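Local coordinates for protein muramidase (Trichobolus zukalii, PDB 6ZMV) that probably cleaves the glycan strands of bacterial peptidoglycan, as a fungal lysozyme (muramidase) of glycoside hydrolase family 25, at residues T89-L94 with Y130-T135; G57-A62 with M93-Y98; A111-I116 with S147-T152. All coordinates share one frame; numbering follows the deposited sequence.

Contacts 1 and 2 are both buried near the centre of the chain, about 8 Å apart between centres, and share Met93 and Leu94 of strand 93-95. Contact 1 joins that strand to strand 132-136 and contact 2 joins it to strand 55-61, so one short strand is bonded on both edges. In each, backbone hydrogen bonds between parallel strands set the register, with methionine packing in contact 1 and aromatic and acidic side chains added in contact 2. Contact 3 lies further out, about 16 Å from the centre of the chain, and is partly buried. There helix 109-127 meets a loop through apolar packing on Phe150 instead of strand pairing, while Ile116 reaches back to Leu94 and Ile133.

Contact 1: residues T89-L94 with Y130-T135; sequences TLPGML and YPMIYT. With SO4 (sulfate ion), chain G.
Met93 crosses Tyr134 obliquely and takes the Met132 methyl against its CB, and each of its side-chain atoms has a partner on the neighbouring strand. CB lies 4.1 Å from Met132 CE, the methyl that also reaches back toward the carbonyl oxygen of Pro91. CG comes within 4.0 Å of Tyr134 CB. The chain runs straight as far as SD, which sits 3.8 Å from the same Tyr134 CB. A bend at the last torsion (chi3 90°) then brings CE to 3.8 Å from Tyr134 CB and close to CD2 and CG of its ring. The sulfur stands 65° off the ring normal, so this Met-aromatic contact is oblique. Tyr134 OH is held elsewhere, by Gln179.

Backbone bonding fixes the register under these side chains. Met132 N donates to Gly92 O, Leu94 N to Met132 O (2.8 Å), and Tyr134 N to Leu94 O in a nearly straight bond (175° at the hydrogen). This is the parallel pairing of a beta-alpha-beta unit in the TIM-barrel-like fold of the family, with helix 109-127 as the connection between the strands. Met93, Met132 and Tyr134 occupy one face of the sheet; Leu94 and Ile133 occupy the other, where Leu94 meets Phe119 of that helix.

Ahead of the paired residues, Pro91 crosses Met132 at about a right angle, with Pro91 CG 3.8 Å from Met132 CG. Just before the pairing begins, Tyr130 N donates to O1 of a sulfate ion (3.0 Å), which Lys124 also binds and which probably came from the crystallisation liquor.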
loop_
_atom_site.group_PDB
_atom_site.type_symbol
_atom_site.label_atom_id
_atom_site.label_comp_id
_atom_site.label_asym_id
_atom_site.label_seq_id
_atom_site.Cartn_x
_atom_site.Cartn_y
_atom_site.Cartn_z
ATOM N N THR A 89 -6.531 11.615 -2.267
ATOM C CA THR A 89 -5.303 11.021 -1.731
ATOM C C THR A 89 -5.608 9.833 -0.814
ATOM O O THR A 89 -6.311 9.947 0.160
ATOM C CB THR A 89 -4.432 12.028 -0.994
ATOM O OG1 THR A 89 -4.310 13.217 -1.762
ATOM C CG2 THR A 89 -3.039 11.492 -0.747
ATOM N N LEU A 90 -5.085 8.662 -1.182
ATOM C CA LEU A 90 -5.165 7.499 -0.316
ATOM C C LEU A 90 -4.193 7.632 0.837
ATOM O O LEU A 90 -3.102 8.189 0.652
ATOM C CB LEU A 90 -4.820 6.225 -1.078
ATOM C CG LEU A 90 -5.817 5.828 -2.169
ATOM C CD1 LEU A 90 -5.283 4.649 -2.984
ATOM C CD2 LEU A 90 -7.139 5.481 -1.530
ATOM N N PRO A 91 -4.504 7.067 2.004
ATOM C CA PRO A 91 -3.467 6.967 3.017
ATOM C C PRO A 91 -2.320 6.155 2.438
ATOM O O PRO A 91 -2.517 5.193 1.708
ATOM C CB PRO A 91 -4.145 6.241 4.189
ATOM C CG PRO A 91 -5.369 5.553 3.577
ATOM C CD PRO A 91 -5.752 6.384 2.375
ATOM N N GLY A 92 -1.099 6.488 2.845
ATOM C CA GLY A 92 0.064 5.773 2.362
ATOM C C GLY A 92 -0.005 4.293 2.719
ATOM O O GLY A 92 -0.582 3.925 3.745
ATOM N N MET A 93 0.604 3.448 1.890
ATOM C CA MET A 93 0.568 1.976 2.051
ATOM C C MET A 93 1.955 1.438 2.433
ATOM O O MET A 93 2.951 1.720 1.737
ATOM C CB MET A 93 0.029 1.329 0.763
ATOM C CG MET A 93 -0.089 -0.150 0.886
ATOM S SD MET A 93 -0.792 -0.886 -0.629
ATOM C CE MET A 93 0.689 -1.197 -1.558
ATOM N N LEU A 94 1.998 0.689 3.522
ATOM C CA LEU A 94 3.173 -0.057 3.967
ATOM C C LEU A 94 3.210 -1.409 3.288
ATOM O O LEU A 94 2.302 -2.219 3.510
ATOM C CB LEU A 94 3.135 -0.232 5.476
ATOM C CG LEU A 94 4.260 -1.038 6.082
ATOM C CD1 LEU A 94 5.632 -0.476 5.810
ATOM C CD2 LEU A 94 4.075 -1.231 7.540
ATOM N N TYR A 130 -3.743 6.494 10.065
ATOM C CA TYR A 130 -3.033 5.224 9.912
ATOM C C TYR A 130 -2.798 4.901 8.442
ATOM O O TYR A 130 -3.655 5.171 7.589
ATOM C CB TYR A 130 -3.806 4.115 10.610
ATOM C CG TYR A 130 -3.724 4.206 12.120
ATOM C CD1 TYR A 130 -2.538 3.892 12.765
ATOM C CD2 TYR A 130 -4.825 4.522 12.884
ATOM C CE1 TYR A 130 -2.416 3.951 14.130
ATOM C CE2 TYR A 130 -4.719 4.557 14.268
ATOM C CZ TYR A 130 -3.513 4.282 14.896
ATOM O OH TYR A 130 -3.343 4.276 16.271
ATOM N N PRO A 131 -1.679 4.245 8.125
ATOM C CA PRO A 131 -1.433 3.772 6.786
ATOM C C PRO A 131 -2.243 2.515 6.525
ATOM O O PRO A 131 -2.681 1.811 7.429
ATOM C CB PRO A 131 0.051 3.464 6.782
ATOM C CG PRO A 131 0.290 2.978 8.211
ATOM C CD PRO A 131 -0.639 3.797 9.078
ATOM N N MET A 132 -2.336 2.188 5.251
ATOM C CA MET A 132 -2.772 0.838 4.833
ATOM C C MET A 132 -1.582 -0.119 4.972
ATOM O O MET A 132 -0.417 0.317 4.847
ATOM C CB MET A 132 -3.263 0.854 3.384
ATOM C CG MET A 132 -4.251 1.978 3.110
ATOM S SD MET A 132 -5.240 1.825 1.643
ATOM C CE MET A 132 -3.957 2.061 0.417
ATOM N N ILE A 133 -1.870 -1.392 5.176
ATOM C CA ILE A 133 -0.846 -2.467 5.225
ATOM C C ILE A 133 -1.115 -3.412 4.082
ATOM O O ILE A 133 -2.233 -3.996 4.042
ATOM C CB ILE A 133 -0.808 -3.178 6.564
ATOM C CG1 ILE A 133 -0.373 -2.199 7.657
ATOM C CG2 ILE A 133 0.104 -4.380 6.491
ATOM C CD1 ILE A 133 -0.510 -2.792 9.072
ATOM N N TYR A 134 -0.128 -3.635 3.231
ATOM C CA TYR A 134 -0.160 -4.630 2.153
ATOM C C TYR A 134 0.547 -5.869 2.617
ATOM O O TYR A 134 1.681 -5.808 3.135
ATOM C CB TYR A 134 0.525 -4.066 0.900
ATOM C CG TYR A 134 0.768 -5.071 -0.191
ATOM C CD1 TYR A 134 1.881 -5.892 -0.164
ATOM C CD2 TYR A 134 -0.067 -5.159 -1.284
ATOM C CE1 TYR A 134 2.124 -6.783 -1.194
ATOM C CE2 TYR A 134 0.164 -6.066 -2.300
ATOM C CZ TYR A 134 1.263 -6.887 -2.265
ATOM O OH TYR A 134 1.519 -7.750 -3.294
ATOM N N THR A 135 -0.081 -7.001 2.389
ATOM C CA THR A 135 0.523 -8.304 2.695
ATOM C C THR A 135 -0.168 -9.380 1.896
ATOM O O THR A 135 -1.362 -9.266 1.557
ATOM C CB THR A 135 0.442 -8.609 4.218
ATOM O OG1 THR A 135 1.158 -9.795 4.566
ATOM C CG2 THR A 135 -0.970 -8.665 4.760
HETATM S S SO4 G . -7.623 7.101 10.847
HETATM O O1 SO4 G . -6.355 7.034 11.535
HETATM O O2 SO4 G . -7.356 6.505 9.577
HETATM O O3 SO4 G . -8.562 6.289 11.588
HETATM O O4 SO4 G . -8.100 8.454 10.666
#

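Contact 2: residues G57-A62 with M93-Y98; sequences GGYHFA and MLDMEY
Glu97 lays its aliphatic part over one face of the Phe61 ring, the two side chains crossing at about a right angle. Glu97 CG is 3.8 Å from the ring centroid, above the face and displaced toward the rim near CZ, which is CH-pi geometry. A turn about the next bond of Glu97 (chi2 -83°) bends the chain beyond CG, leaving this methylene on the ring while the carboxylate lies beyond the ring rim, its plane 29° from that of the ring. Tyr59 is oriented differently: it lies alongside Met93 and Asp95 and points the same way as both. Its CB meets Met93 CE at 3.7 Å, and farther along Tyr59 CD1 comes 3.9 Å from Asp95 CB, with the tyrosine ring and the Asp95 carboxylate turned 69° apart.

The backbones beneath are parallel strands of a beta-alpha-beta unit whose connection includes helix 69-78. Met93 N donates to Gly58 O, His60 N to Met93 O and Asp95 N to His60 O, and Ala62 N extends the series to Asp95 O at 3.2 Å. Asp95-Met96-Glu97 has the Asp-X-Glu pattern that carries the active-site acids in glycoside hydrolase family 25, consistent with an active site at this strand end. Glycerol, probably from the crystallisation liquor, is hydrogen-bonded to Tyr59 OH and Glu97 OE1, which is consistent with a pocket here.

On the other face of the sheet, His60 presents its ring edge to Leu94, with His60 CD2 4.2 Å from Leu94 CD1. Both ring nitrogens of His60 are engaged, by Thr32 and Gln72. Just past the strand ends, Ala62 CB touches Met96 SD (3.7 Å). Where direct strand pairing stops, a water donates to Ala62 O and Asp95 O and accepts from Glu97 N, at 2.8 Å from that nitrogen.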
loop_
_atom_site.group_PDB
_atom_site.type_symbol
_atom_site.label_atom_id
_atom_site.label_comp_id
_atom_site.label_asym_id
_atom_site.label_seq_id
_atom_site.Cartn_x
_atom_site.Cartn_y
_atom_site.Cartn_z
ATOM N N GLY A 57 -2.263 7.253 -4.118
ATOM C CA GLY A 57 -1.400 7.326 -2.952
ATOM C C GLY A 57 -0.078 6.695 -3.242
ATOM O O GLY A 57 0.104 6.095 -4.306
ATOM N N GLY A 58 0.842 6.852 -2.305
ATOM C CA GLY A 58 2.161 6.229 -2.408
ATOM C C GLY A 58 2.262 4.957 -1.560
ATOM O O GLY A 58 1.465 4.685 -0.670
ATOM N N TYR A 59 3.292 4.163 -1.850
ATOM C CA TYR A 59 3.647 3.009 -1.018
ATOM C C TYR A 59 5.138 2.971 -0.709
ATOM O O TYR A 59 5.971 3.479 -1.463
ATOM C CB TYR A 59 3.088 1.681 -1.549
ATOM C CG TYR A 59 3.736 1.035 -2.745
ATOM C CD1 TYR A 59 4.896 0.270 -2.582
ATOM C CD2 TYR A 59 3.185 1.129 -4.018
ATOM C CE1 TYR A 59 5.444 -0.418 -3.633
ATOM C CE2 TYR A 59 3.734 0.433 -5.072
ATOM C CZ TYR A 59 4.848 -0.352 -4.878
ATOM O OH TYR A 59 5.388 -1.025 -5.929
ATOM N N HIS A 60 5.423 2.346 0.424
ATOM C CA HIS A 60 6.781 2.124 0.927
ATOM C C HIS A 60 7.100 0.639 0.968
ATOM O O HIS A 60 6.413 -0.109 1.672
ATOM C CB HIS A 60 6.866 2.689 2.348
ATOM C CG HIS A 60 8.238 2.458 2.909
ATOM N ND1 HIS A 60 9.305 3.210 2.500
ATOM C CD2 HIS A 60 8.713 1.523 3.753
ATOM C CE1 HIS A 60 10.389 2.738 3.122
ATOM N NE2 HIS A 60 10.051 1.703 3.903
ATOM N N PHE A 61 8.129 0.232 0.234
ATOM C CA PHE A 61 8.629 -1.142 0.301
ATOM C C PHE A 61 9.491 -1.301 1.559
ATOM O O PHE A 61 10.598 -0.780 1.627
ATOM C CB PHE A 61 9.350 -1.468 -1.008
ATOM C CG PHE A 61 9.752 -2.907 -1.176
ATOM C CD1 PHE A 61 10.534 -3.584 -0.244
ATOM C CD2 PHE A 61 9.433 -3.548 -2.356
ATOM C CE1 PHE A 61 10.832 -4.914 -0.433
ATOM C CE2 PHE A 61 9.781 -4.868 -2.553
ATOM C CZ PHE A 61 10.498 -5.526 -1.614
ATOM N N ALA A 62 8.980 -1.958 2.566
ATOM C CA ALA A 62 9.642 -2.083 3.875
ATOM C C ALA A 62 10.909 -2.913 3.721
ATOM O O ALA A 62 10.929 -3.990 3.106
ATOM C CB ALA A 62 8.733 -2.772 4.877
ATOM N N MET A 93 0.604 3.448 1.890
ATOM C CA MET A 93 0.568 1.976 2.051
ATOM C C MET A 93 1.955 1.438 2.433
ATOM O O MET A 93 2.951 1.720 1.737
ATOM C CB MET A 93 0.029 1.329 0.763
ATOM C CG MET A 93 -0.089 -0.150 0.886
ATOM S SD MET A 93 -0.792 -0.886 -0.629
ATOM C CE MET A 93 0.689 -1.197 -1.558
ATOM N N LEU A 94 1.998 0.689 3.522
ATOM C CA LEU A 94 3.173 -0.057 3.967
ATOM C C LEU A 94 3.210 -1.409 3.288
ATOM O O LEU A 94 2.302 -2.219 3.510
ATOM C CB LEU A 94 3.135 -0.232 5.476
ATOM C CG LEU A 94 4.260 -1.038 6.082
ATOM C CD1 LEU A 94 5.632 -0.476 5.810
ATOM C CD2 LEU A 94 4.075 -1.231 7.540
ATOM N N ASP A 95 4.177 -1.641 2.421
ATOM C CA ASP A 95 4.271 -2.855 1.580
ATOM C C ASP A 95 5.189 -3.889 2.230
ATOM O O ASP A 95 6.395 -3.735 2.192
ATOM C CB ASP A 95 4.785 -2.471 0.182
ATOM C CG ASP A 95 5.118 -3.646 -0.706
ATOM O OD1 ASP A 95 4.832 -4.781 -0.295
ATOM O OD2 ASP A 95 5.702 -3.433 -1.787
ATOM N N MET A 96 4.603 -4.926 2.816
ATOM C CA MET A 96 5.363 -6.017 3.443
ATOM C C MET A 96 5.516 -7.145 2.417
ATOM O O MET A 96 4.546 -7.664 1.855
ATOM C CB MET A 96 4.645 -6.524 4.693
ATOM C CG MET A 96 4.361 -5.465 5.721
ATOM S SD MET A 96 5.676 -4.355 6.169
ATOM C CE MET A 96 6.892 -5.457 6.879
ATOM N N GLU A 97 6.746 -7.525 2.175
ATOM C CA GLU A 97 7.137 -8.438 1.084
ATOM C C GLU A 97 8.070 -9.498 1.657
ATOM O O GLU A 97 8.789 -9.199 2.654
ATOM C CB GLU A 97 7.975 -7.678 0.049
ATOM C CG GLU A 97 7.267 -6.576 -0.689
ATOM C CD GLU A 97 6.471 -7.090 -1.853
ATOM O OE1 GLU A 97 5.419 -6.474 -2.089
ATOM O OE2 GLU A 97 6.858 -8.101 -2.496
ATOM N N TYR A 98 8.157 -10.629 0.997
ATOM C CA TYR A 98 9.225 -11.577 1.319
ATOM C C TYR A 98 10.582 -10.894 1.150
ATOM O O TYR A 98 10.773 -10.126 0.197
ATOM C CB TYR A 98 9.106 -12.775 0.425
ATOM C CG TYR A 98 7.903 -13.622 0.728
ATOM C CD1 TYR A 98 7.935 -14.561 1.727
ATOM C CD2 TYR A 98 6.722 -13.454 0.045
ATOM C CE1 TYR A 98 6.828 -15.311 2.067
ATOM C CE2 TYR A 98 5.602 -14.197 0.362
ATOM C CZ TYR A 98 5.656 -15.146 1.354
ATOM O OH TYR A 98 4.554 -15.911 1.599
HETATM O O HOH W 1 8.634 -5.504 2.663
#

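Contact 3: residues A111-I116 with S147-T152; sequences AMVNWI and SNKFAT
A backbone carbonyl of the helix faces the rim of an aromatic ring: Val113 O lies in the plane of the Phe150 ring, 3.7 Å from CZ. The same oxygen accepts from Ser117 OG, which supplies a polar partner; the ring edge adds no more than a close approach. Both faces of the same ring are occupied. Over one, Ile116 CG2 stands 3.9 Å from the centroid and 24° off the normal, a CH-pi contact shifted toward CE2 and CZ. Ile116 points this methyl branch at the loop by holding CG2 anti to its backbone nitrogen. Over the opposite face, and centred on it, Lys149 CB sits 3.9 Å above the Phe150 ring plane.

Val113 divides its two methyls between loop residues. Its CG1 meets Lys149 CD at 3.8 Å, and its CG2 lies equally far, 3.8 Å, from Ser147 CB. The extended lysine chain carries NZ onward to Ser117. Ser147 OG accepts from Lys149 N at 3.1 Å, forming an ST turn; the type I turn from Asn148 to Ala151 overlaps it, and together they shape the loop that presents Lys149 and Phe150 to the helix. Replacing Phe150 by an alanine would probably open a gap between Ile116 CG2 and Lys149 CB, leaving the isoleucine methyl without its aromatic face.

The loop follows helix 137-144 and precedes strand 156-159. Ile133 of strand 132-136 touches both Phe150 and Ile116, and Ile116 also reaches Leu94 of strand 93-95, so helix 109-127 and the loop both rest on the sheet face that carries Leu94 and Ile133, with Trp140 of helix 137-144 against both.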
loop_
_atom_site.group_PDB
_atom_site.type_symbol
_atom_site.label_atom_id
_atom_site.label_comp_id
_atom_site.label_asym_id
_atom_site.label_seq_id
_atom_site.Cartn_x
_atom_site.Cartn_y
_atom_site.Cartn_z
ATOM N N ALA A 111 9.468 -9.100 16.994
ATOM C CA ALA A 111 10.259 -7.994 16.421
ATOM C C ALA A 111 9.566 -7.430 15.186
ATOM O O ALA A 111 9.549 -6.208 15.036
ATOM C CB ALA A 111 11.655 -8.433 16.070
ATOM N N MET A 112 8.984 -8.287 14.351
ATOM C CA MET A 112 8.296 -7.777 13.153
ATOM C C MET A 112 7.064 -6.959 13.569
ATOM O O MET A 112 6.796 -5.919 12.974
ATOM C CB MET A 112 7.884 -8.936 12.234
ATOM C CG MET A 112 7.267 -8.464 10.977
ATOM S SD MET A 112 8.403 -7.519 9.890
ATOM C CE MET A 112 9.331 -8.852 9.193
ATOM N N VAL A 113 6.263 -7.459 14.499
ATOM C CA VAL A 113 5.097 -6.688 14.954
ATOM C C VAL A 113 5.564 -5.365 15.538
ATOM O O VAL A 113 4.926 -4.334 15.252
ATOM C CB VAL A 113 4.276 -7.528 15.951
ATOM C CG1 VAL A 113 3.191 -6.694 16.600
ATOM C CG2 VAL A 113 3.613 -8.710 15.240
ATOM N N ASN A 114 6.621 -5.374 16.324
ATOM C CA ASN A 114 7.126 -4.099 16.910
ATOM C C ASN A 114 7.571 -3.139 15.794
ATOM O O ASN A 114 7.341 -1.946 15.899
ATOM C CB ASN A 114 8.257 -4.366 17.914
ATOM C CG ASN A 114 7.786 -4.996 19.196
ATOM O OD1 ASN A 114 6.591 -4.952 19.495
ATOM N ND2 ASN A 114 8.726 -5.592 19.895
ATOM N N TRP A 115 8.242 -3.661 14.781
ATOM C CA TRP A 115 8.765 -2.831 13.675
ATOM C C TRP A 115 7.566 -2.213 12.922
ATOM O O TRP A 115 7.539 -0.999 12.675
ATOM C CB TRP A 115 9.566 -3.697 12.694
ATOM C CG TRP A 115 10.277 -2.922 11.648
ATOM C CD1 TRP A 115 11.568 -2.527 11.749
ATOM C CD2 TRP A 115 9.768 -2.384 10.409
ATOM N NE1 TRP A 115 11.909 -1.782 10.641
ATOM C CE2 TRP A 115 10.815 -1.636 9.821
ATOM C CE3 TRP A 115 8.545 -2.424 9.772
ATOM C CZ2 TRP A 115 10.673 -1.004 8.589
ATOM C CZ3 TRP A 115 8.383 -1.787 8.581
ATOM C CH2 TRP A 115 9.423 -1.046 8.022
ATOM N N ILE A 116 6.562 -3.018 12.600
ATOM C CA ILE A 116 5.372 -2.480 11.905
ATOM C C ILE A 116 4.670 -1.465 12.797
ATOM O O ILE A 116 4.237 -0.444 12.318
ATOM C CB ILE A 116 4.448 -3.610 11.492
ATOM C CG1 ILE A 116 5.114 -4.523 10.472
ATOM C CG2 ILE A 116 3.117 -3.079 10.955
ATOM C CD1 ILE A 116 4.360 -5.831 10.197
ATOM N N SER A 147 -0.755 -11.737 13.565
ATOM C CA SER A 147 -1.094 -10.673 14.505
ATOM C C SER A 147 -2.394 -9.966 14.143
ATOM O O SER A 147 -2.538 -9.565 13.014
ATOM C CB SER A 147 0.037 -9.678 14.623
ATOM O OG SER A 147 -0.269 -8.598 15.490
ATOM N N ASN A 148 -3.172 -9.669 15.174
ATOM C CA ASN A 148 -4.375 -8.856 15.024
ATOM C C ASN A 148 -4.163 -7.429 15.492
ATOM O O ASN A 148 -5.122 -6.666 15.546
ATOM C CB ASN A 148 -5.583 -9.492 15.705
ATOM C CG ASN A 148 -5.518 -9.506 17.193
ATOM O OD1 ASN A 148 -4.594 -8.963 17.746
ATOM N ND2 ASN A 148 -6.540 -10.059 17.829
ATOM N N LYS A 149 -2.914 -7.014 15.753
ATOM C CA LYS A 149 -2.680 -5.706 16.362
ATOM C C LYS A 149 -3.187 -4.520 15.526
ATOM O O LYS A 149 -3.459 -3.451 16.114
ATOM C CB LYS A 149 -1.186 -5.534 16.620
ATOM C CG LYS A 149 -0.794 -4.273 17.387
ATOM C CD LYS A 149 0.617 -4.261 17.931
ATOM C CE LYS A 149 0.807 -3.016 18.790
ATOM N NZ LYS A 149 2.193 -2.874 19.229
ATOM N N PHE A 150 -3.235 -4.664 14.222
ATOM C CA PHE A 150 -3.523 -3.546 13.278
ATOM C C PHE A 150 -4.929 -3.622 12.701
ATOM O O PHE A 150 -5.292 -2.775 11.895
ATOM C CB PHE A 150 -2.442 -3.493 12.203
ATOM C CG PHE A 150 -1.043 -3.539 12.780
ATOM C CD1 PHE A 150 -0.538 -2.521 13.562
ATOM C CD2 PHE A 150 -0.305 -4.687 12.663
ATOM C CE1 PHE A 150 0.696 -2.635 14.158
ATOM C CE2 PHE A 150 0.937 -4.819 13.287
ATOM C CZ PHE A 150 1.427 -3.785 14.038
ATOM N N ALA A 151 -5.673 -4.650 13.079
ATOM C CA ALA A 151 -6.956 -5.012 12.432
ATOM C C ALA A 151 -8.012 -3.941 12.634
ATOM O O ALA A 151 -8.900 -3.914 11.781
ATOM C CB ALA A 151 -7.419 -6.329 12.904
ATOM N N THR A 152 -7.912 -3.108 13.665
ATOM C CA THR A 152 -8.910 -2.066 13.924
ATOM C C THR A 152 -8.482 -0.675 13.490
ATOM O O THR A 152 -9.283 0.203 13.552
ATOM C CB THR A 152 -9.342 -2.023 15.398
ATOM O OG1 THR A 152 -8.219 -1.669 16.202
ATOM C CG2 THR A 152 -9.860 -3.359 15.890
#